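Local atomic coordinates of fusarinine C esterase sidJ (Aspergillus fumigatus, PDB entry 6GUP), a protein that hydrolyses the ester bonds of the siderophore fusarinine C, but not those of triacetylfusarinine C, in the iron metabolism of the fungus. Residues His37-Val42 with Trp67-Leu72; Lys116-Gly121 with Gly159-Ala164; Thr51-Ala56 with Met120-Gly125. All coordinates share one frame; numbering follows the deposited sequence.

Interaction 1: residues His37-Val42 with Trp67-Leu72; sequences HSLLFV and WSLFTL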
# COMPACT_ATOMS: atom_id res chain seq x y z
N HIS A 37 -9.09 -12.72 -20.99
CA HIS A 37 -8.74 -13.48 -19.79
C HIS A 37 -7.87 -12.67 -18.83
O HIS A 37 -7.19 -11.72 -19.25
CB HIS A 37 -8.02 -14.77 -20.21
CG HIS A 37 -8.71 -15.50 -21.32
ND1 HIS A 37 -9.99 -15.98 -21.21
CD2 HIS A 37 -8.29 -15.83 -22.57
CE1 HIS A 37 -10.34 -16.57 -22.34
NE2 HIS A 37 -9.32 -16.50 -23.18
N SER A 38 -7.88 -13.06 -17.56
CA SER A 38 -7.25 -12.29 -16.48
C SER A 38 -6.52 -13.19 -15.48
O SER A 38 -7.06 -14.20 -15.03
CB SER A 38 -8.32 -11.50 -15.72
OG SER A 38 -9.02 -10.63 -16.59
N LEU A 39 -5.29 -12.80 -15.14
CA LEU A 39 -4.52 -13.43 -14.06
C LEU A 39 -4.35 -12.41 -12.94
O LEU A 39 -3.61 -11.43 -13.09
CB LEU A 39 -3.15 -13.89 -14.58
CG LEU A 39 -2.22 -14.59 -13.58
CD1 LEU A 39 -2.83 -15.88 -13.07
CD2 LEU A 39 -0.86 -14.87 -14.22
N LEU A 40 -5.03 -12.63 -11.81
CA LEU A 40 -4.88 -11.80 -10.62
C LEU A 40 -3.80 -12.40 -9.73
O LEU A 40 -3.95 -13.51 -9.21
CB LEU A 40 -6.19 -11.67 -9.85
CG LEU A 40 -6.18 -10.78 -8.59
CD1 LEU A 40 -5.70 -9.37 -8.88
CD2 LEU A 40 -7.57 -10.75 -7.96
N PHE A 41 -2.72 -11.64 -9.55
CA PHE A 41 -1.54 -12.05 -8.80
C PHE A 41 -1.61 -11.40 -7.42
O PHE A 41 -1.68 -10.17 -7.32
CB PHE A 41 -0.29 -11.61 -9.56
CG PHE A 41 1.00 -11.98 -8.90
CD1 PHE A 41 1.61 -11.13 -7.99
CD2 PHE A 41 1.65 -13.17 -9.24
CE1 PHE A 41 2.81 -11.46 -7.39
CE2 PHE A 41 2.86 -13.50 -8.65
CZ PHE A 41 3.44 -12.64 -7.73
N VAL A 42 -1.60 -12.22 -6.37
CA VAL A 42 -1.65 -11.75 -4.99
C VAL A 42 -0.26 -11.95 -4.37
O VAL A 42 0.17 -13.09 -4.16
CB VAL A 42 -2.72 -12.51 -4.17
CG1 VAL A 42 -2.80 -11.99 -2.74
CG2 VAL A 42 -4.08 -12.41 -4.84
N TRP A 67 -4.12 -13.20 -22.15
CA TRP A 67 -4.17 -12.94 -20.71
C TRP A 67 -3.50 -11.61 -20.38
O TRP A 67 -2.42 -11.32 -20.91
CB TRP A 67 -3.44 -14.05 -19.95
CG TRP A 67 -4.06 -15.39 -20.11
CD1 TRP A 67 -3.85 -16.27 -21.14
CD2 TRP A 67 -4.99 -16.02 -19.22
NE1 TRP A 67 -4.59 -17.41 -20.94
CE2 TRP A 67 -5.30 -17.29 -19.77
CE3 TRP A 67 -5.58 -15.64 -18.01
CZ2 TRP A 67 -6.19 -18.17 -19.15
CZ3 TRP A 67 -6.47 -16.53 -17.40
CH2 TRP A 67 -6.76 -17.78 -17.97
N SER A 68 -4.13 -10.82 -19.51
CA SER A 68 -3.49 -9.64 -18.92
C SER A 68 -3.28 -9.88 -17.42
O SER A 68 -4.14 -10.46 -16.75
CB SER A 68 -4.32 -8.38 -19.16
OG SER A 68 -5.49 -8.35 -18.36
N LEU A 69 -2.14 -9.42 -16.92
CA LEU A 69 -1.74 -9.63 -15.53
C LEU A 69 -2.24 -8.48 -14.66
O LEU A 69 -2.08 -7.32 -15.02
CB LEU A 69 -0.21 -9.73 -15.44
CG LEU A 69 0.44 -9.90 -14.06
CD1 LEU A 69 0.05 -11.21 -13.42
CD2 LEU A 69 1.95 -9.81 -14.20
N PHE A 70 -2.84 -8.82 -13.51
CA PHE A 70 -3.23 -7.85 -12.49
C PHE A 70 -2.49 -8.12 -11.18
O PHE A 70 -2.25 -9.28 -10.83
CB PHE A 70 -4.72 -7.93 -12.19
CG PHE A 70 -5.60 -7.41 -13.29
CD1 PHE A 70 -5.89 -8.21 -14.39
CD2 PHE A 70 -6.18 -6.15 -13.20
CE1 PHE A 70 -6.72 -7.74 -15.40
CE2 PHE A 70 -7.01 -5.68 -14.21
CZ PHE A 70 -7.28 -6.48 -15.31
N THR A 71 -2.13 -7.05 -10.48
CA THR A 71 -1.71 -7.11 -9.08
C THR A 71 -2.62 -6.15 -8.31
O THR A 71 -3.27 -5.31 -8.93
CB THR A 71 -0.24 -6.70 -8.90
OG1 THR A 71 -0.04 -5.39 -9.44
CG2 THR A 71 0.68 -7.68 -9.61
N LEU A 72 -2.67 -6.28 -6.99
CA LEU A 72 -3.60 -5.45 -6.19
C LEU A 72 -3.12 -5.12 -4.79
O LEU A 72 -2.22 -5.76 -4.25
CB LEU A 72 -4.98 -6.11 -6.12
CG LEU A 72 -5.26 -7.17 -5.03
CD1 LEU A 72 -6.72 -7.61 -5.10
CD2 LEU A 72 -4.33 -8.36 -5.16
O HOH W 1 -0.76 -8.14 -5.80

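Interaction 2: residues Lys116-Gly121 with Gly159-Ala164; sequences KIVLMG and GAIMQA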
# COMPACT_ATOMS: atom_id res chain seq x y z
N LYS A 116 -11.94 -15.77 -18.65
CA LYS A 116 -11.48 -16.72 -17.64
C LYS A 116 -10.65 -15.98 -16.61
O LYS A 116 -9.93 -15.03 -16.95
CB LYS A 116 -10.66 -17.84 -18.28
CG LYS A 116 -11.49 -18.75 -19.17
CD LYS A 116 -10.81 -20.08 -19.42
CE LYS A 116 -11.68 -20.99 -20.28
NZ LYS A 116 -12.83 -21.57 -19.53
N ILE A 117 -10.76 -16.41 -15.36
CA ILE A 117 -10.04 -15.78 -14.25
C ILE A 117 -9.23 -16.82 -13.49
O ILE A 117 -9.75 -17.87 -13.11
CB ILE A 117 -10.98 -15.11 -13.22
CG1 ILE A 117 -12.20 -14.42 -13.88
CG2 ILE A 117 -10.17 -14.14 -12.37
CD1 ILE A 117 -12.00 -12.98 -14.30
N VAL A 118 -7.96 -16.50 -13.25
CA VAL A 118 -7.05 -17.34 -12.49
C VAL A 118 -6.48 -16.50 -11.34
O VAL A 118 -6.06 -15.36 -11.56
CB VAL A 118 -5.90 -17.86 -13.37
CG1 VAL A 118 -4.88 -18.66 -12.56
CG2 VAL A 118 -6.45 -18.71 -14.51
N LEU A 119 -6.49 -17.06 -10.14
CA LEU A 119 -5.91 -16.41 -8.97
C LEU A 119 -4.57 -17.05 -8.64
O LEU A 119 -4.50 -18.24 -8.37
CB LEU A 119 -6.86 -16.53 -7.77
CG LEU A 119 -6.52 -15.70 -6.53
CD1 LEU A 119 -6.70 -14.21 -6.80
CD2 LEU A 119 -7.38 -16.14 -5.35
N MET A 120 -3.50 -16.25 -8.69
CA MET A 120 -2.16 -16.71 -8.37
C MET A 120 -1.68 -16.10 -7.06
O MET A 120 -1.79 -14.89 -6.87
CB MET A 120 -1.19 -16.35 -9.50
CG MET A 120 0.22 -16.88 -9.30
SD MET A 120 1.19 -16.88 -10.81
CE MET A 120 2.71 -17.60 -10.23
N GLY A 121 -1.16 -16.94 -6.17
CA GLY A 121 -0.59 -16.51 -4.90
C GLY A 121 0.92 -16.68 -4.90
O GLY A 121 1.43 -17.70 -5.37
N GLY A 159 -9.10 -21.07 -12.42
CA GLY A 159 -7.82 -21.65 -12.06
C GLY A 159 -7.27 -21.06 -10.77
O GLY A 159 -7.70 -19.99 -10.33
N ALA A 160 -6.32 -21.78 -10.16
CA ALA A 160 -5.66 -21.31 -8.95
C ALA A 160 -4.21 -21.80 -8.92
O ALA A 160 -3.95 -22.98 -9.12
CB ALA A 160 -6.41 -21.79 -7.72
N ILE A 161 -3.28 -20.87 -8.68
CA ILE A 161 -1.85 -21.19 -8.60
C ILE A 161 -1.31 -20.70 -7.25
O ILE A 161 -1.67 -19.62 -6.79
CB ILE A 161 -1.05 -20.53 -9.76
CG1 ILE A 161 -1.61 -20.96 -11.13
CG2 ILE A 161 0.43 -20.90 -9.68
CD1 ILE A 161 -1.15 -20.11 -12.29
N MET A 162 -0.46 -21.52 -6.63
CA MET A 162 0.24 -21.14 -5.40
C MET A 162 1.74 -21.34 -5.62
O MET A 162 2.20 -22.46 -5.80
CB MET A 162 -0.24 -21.98 -4.21
CG MET A 162 -1.73 -21.88 -3.95
SD MET A 162 -2.21 -22.37 -2.28
CE MET A 162 -1.97 -24.14 -2.33
N GLN A 163 2.49 -20.23 -5.60
CA GLN A 163 3.93 -20.25 -5.83
C GLN A 163 4.66 -20.12 -4.49
O GLN A 163 4.48 -19.12 -3.79
CB GLN A 163 4.32 -19.12 -6.78
CG GLN A 163 5.77 -19.13 -7.23
CD GLN A 163 6.73 -18.42 -6.28
OE1 GLN A 163 6.42 -17.35 -5.77
NE2 GLN A 163 7.89 -19.01 -6.06
N ALA A 164 5.47 -21.12 -4.17
CA ALA A 164 6.20 -21.19 -2.90
C ALA A 164 5.32 -20.97 -1.65
O ALA A 164 5.59 -20.09 -0.84
CB ALA A 164 7.37 -20.21 -2.91

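Interaction 3: residues Thr51-Ala56 with Met120-Gly125; sequences TTSYLA and MGHSTG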
# COMPACT_ATOMS: atom_id res chain seq x y z
N THR A 51 5.58 -5.99 -5.23
CA THR A 51 6.23 -7.27 -5.52
C THR A 51 7.10 -7.13 -6.77
O THR A 51 6.67 -6.54 -7.76
CB THR A 51 5.21 -8.40 -5.76
OG1 THR A 51 4.30 -8.47 -4.66
CG2 THR A 51 5.91 -9.75 -5.92
N THR A 52 8.33 -7.65 -6.70
CA THR A 52 9.22 -7.71 -7.86
C THR A 52 9.34 -9.17 -8.32
O THR A 52 8.49 -9.63 -9.07
CB THR A 52 10.60 -7.09 -7.55
OG1 THR A 52 11.08 -7.54 -6.28
CG2 THR A 52 10.50 -5.57 -7.55
N SER A 53 10.37 -9.89 -7.86
CA SER A 53 10.59 -11.30 -8.21
C SER A 53 10.58 -11.58 -9.73
O SER A 53 11.45 -11.07 -10.45
CB SER A 53 9.60 -12.19 -7.44
OG SER A 53 8.26 -12.00 -7.87
N TYR A 54 9.61 -12.35 -10.20
CA TYR A 54 9.52 -12.80 -11.61
C TYR A 54 8.39 -12.08 -12.36
O TYR A 54 8.06 -12.44 -13.49
CB TYR A 54 9.29 -14.32 -11.67
CG TYR A 54 8.17 -14.81 -10.77
CD1 TYR A 54 6.83 -14.71 -11.16
CD2 TYR A 54 8.45 -15.35 -9.52
CE1 TYR A 54 5.81 -15.15 -10.33
CE2 TYR A 54 7.44 -15.79 -8.68
CZ TYR A 54 6.12 -15.69 -9.09
OH TYR A 54 5.12 -16.12 -8.25
N LEU A 55 7.83 -11.04 -11.74
CA LEU A 55 6.58 -10.44 -12.22
C LEU A 55 6.78 -9.68 -13.53
O LEU A 55 5.89 -9.71 -14.40
CB LEU A 55 6.00 -9.51 -11.14
CG LEU A 55 4.48 -9.47 -10.89
CD1 LEU A 55 3.83 -10.84 -11.02
CD2 LEU A 55 4.23 -8.91 -9.50
N ALA A 56 7.93 -9.03 -13.68
CA ALA A 56 8.28 -8.34 -14.93
C ALA A 56 8.43 -9.32 -16.09
O ALA A 56 7.92 -9.07 -17.18
CB ALA A 56 9.57 -7.55 -14.74
N MET A 120 -3.50 -16.25 -8.69
CA MET A 120 -2.16 -16.71 -8.37
C MET A 120 -1.68 -16.10 -7.06
O MET A 120 -1.79 -14.89 -6.87
CB MET A 120 -1.19 -16.35 -9.50
CG MET A 120 0.22 -16.88 -9.30
SD MET A 120 1.19 -16.88 -10.81
CE MET A 120 2.71 -17.60 -10.23
N GLY A 121 -1.16 -16.94 -6.17
CA GLY A 121 -0.59 -16.51 -4.90
C GLY A 121 0.92 -16.68 -4.90
O GLY A 121 1.43 -17.70 -5.37
N HIS A 122 1.62 -15.67 -4.38
CA HIS A 122 3.08 -15.67 -4.29
C HIS A 122 3.46 -15.55 -2.82
O HIS A 122 2.98 -14.65 -2.13
CB HIS A 122 3.65 -14.52 -5.11
CG HIS A 122 5.03 -14.09 -4.72
ND1 HIS A 122 6.17 -14.73 -5.18
CD2 HIS A 122 5.46 -13.09 -3.92
CE1 HIS A 122 7.23 -14.13 -4.67
NE2 HIS A 122 6.83 -13.14 -3.90
N SER A 123 4.33 -16.46 -2.36
CA SER A 123 4.76 -16.52 -0.97
C SER A 123 3.54 -16.64 -0.03
O SER A 123 2.73 -17.55 -0.21
CB SER A 123 5.68 -15.34 -0.63
OG SER A 123 6.13 -15.40 0.71
N THR A 124 3.38 -15.71 0.92
CA THR A 124 2.24 -15.73 1.85
C THR A 124 0.91 -15.31 1.20
O THR A 124 -0.14 -15.45 1.83
CB THR A 124 2.51 -14.85 3.08
OG1 THR A 124 2.84 -13.52 2.67
CG2 THR A 124 3.65 -15.42 3.91
N GLY A 125 0.95 -14.79 -0.03
CA GLY A 125 -0.26 -14.60 -0.84
C GLY A 125 -0.97 -15.90 -1.18
O GLY A 125 -2.17 -15.89 -1.48

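Interaction 1: residues His37-Val42 with Trp67-Leu72
His37 lays its CB over a face of the Trp67 indole, 3.4 Å from the centroid of the six-membered ring. This CH-pi contact lies at the N-terminal end of two parallel strands from one beta-alpha-beta unit (strand 37-42, helix 55-61, strand 67-72) of the alpha/beta-hydrolase sheet. Trp67 has CG anti to its carbonyl carbon (chi1 -63°), which swings the indole across toward strand 37-42; a broad, largely apolar ring suits this spot, since Leu349, Leu352 and Val353 of helix 335-353 pack on it. Ser38 turns to the other side of the sheet, where its small hydroxyl and that of Ser68 both bond Lys104 NZ, while Ser68 OG also bonds Glu27. Leu39 grips strand 67-72 twice: its N meets Ser68 O at 3.1 Å in an almost straight bond (176°), and its O accepts from Phe70 N at 2.8 Å. On the Trp67 side of the sheet, its branched side chain runs alongside that of Leu69, CD2 being 3.9 Å from Leu69 CD1. Leu40 faces the Ser38 side under helix 86-108 and runs nearly perpendicular to the Phe70 side chain, CD1 lying 3.7 Å from Phe70 CB. Phe41 donates its N-H to Phe70 O, and its ring runs beside the Thr71 methyl. Val42 touches Leu72 through CG2. At this end a water bridges the strands, 2.7 Å from Phe41 O and 2.9 Å from Leu72 N.

Interaction 2: residues Lys116-Gly121 with Gly159-Ala164
Met120 and Ile161 meet on one side of two central parallel strands of the alpha/beta-hydrolase sheet, with Met120 CG 3.9 Å from Ile161 CB. The methionine leaves with CG anti to the backbone N (chi1 -176°) and stays extended, a flexible chain whose CE passes Ile161 CG2 and reaches Gln163 CB at 4.1 Å. Ile161 has CG1 beside its own N (chi1 -57°); CG2 therefore lies against Met120 and CD1 reaches to within 4.0 Å of Val118 CG1. The methyls of Val118 rest on the backbone of Gly159, where glycine fits because a CB would press tightly on Val118 CG2. Gln163 sets CB against Gly121 O, then bends at chi2 (-87°) to carry its amide to His122 ND1 through OE1 and to His327 O through NE2. Backbone bonds are shortest toward the C-terminal ends, where Ile161 O and Gly121 O accept from Gly121 N and Gln163 N, each at 2.8 Å; Gly121 is the first glycine of the probable nucleophile elbow to which strand 117-122 leads. The pair is buried between strands 37-42 and 278-283: helix 335-353 covers Val118 and Ile161, while helix 125-134 packs on Leu119, Ala160 and Met162 on the other side.

Interaction 3: residues Thr51-Ala56 with Met120-Gly125
With CG of Tyr54 lodged between its backbone N and carbonyl carbon (chi1 49°), and CG of His122 roughly anti to its N (chi1 158°), the two side chains overlap while running opposite ways. Their ring planes stand at 76°, and Tyr54 OH comes to 3.5 Å from His122 ND1. What ties the two polar atoms together is a shared acceptor, Gln163 OE1, to which both are hydrogen-bonded; one amide oxygen serves both groups, which should help to set the rotation of the imidazole. On the far side of the hydroxyl from His122, the methyl CE at the end of the flexible Met120 chain lies 3.5 Å from Tyr54 OH. Two further carbons of the imidazole meet small groups: Thr51 CG2 lies 3.9 Å from His122 CD2, and Ser53 OG 4.0 Å from His122 CE1. His122 is the second residue of Gly121-His122-Ser123-Thr124-Gly125, a GxSxG sequence of the form found at the nucleophile elbow of alpha/beta hydrolases. A type II' turn, closed by Gly125 N to His122 O at 2.9 Å, puts Ser123 in a strained backbone conformation; its OG bonds His327 NE2, consistent with a catalytic triad completed by Asp286. Lack of a CB suits both glycines, since one on Gly121 would run into Gly125 O and one on Gly125 into His122 O. A second type II' turn, Thr52 to Leu55, carries Ser53 and Tyr54. Thr52 O accepts from Leu55 N and, on the opposite face of its carbonyl plane, from Ser53 OG at 2.7 Å. Ser53 OG also lies over one face of the Tyr54 ring, offset toward its rim. Tyr54 occupies the N-cap position before helix 55-61. Thr51 turns its hydroxyl to Asp47 OD2, leaving the methyl for His122.

Overall arrangement
From the N terminus, strand 37-42 leads through residues 51-56 and helix 55-61 to strand 67-72, where interaction 1 closes the first loop. Interaction 3 opens within that loop, at 51-56, and closes only at 120-125, so the two cross. Interaction 2 follows interaction 1 in series: it starts on strand 117-122, sharing Met120 and Gly121 with interaction 3, and closes at 159-164. Probable hydrogen bonds such as Val42 N to Met120 O join interactions 1 and 2 into four consecutive parallel strands (67-72, 37-42, 117-122, 159-163) of the larger mixed sheet. Interaction 3 ties the turn before helix 55-61 to the elbow, and Phe41 CZ packs on His122 CB.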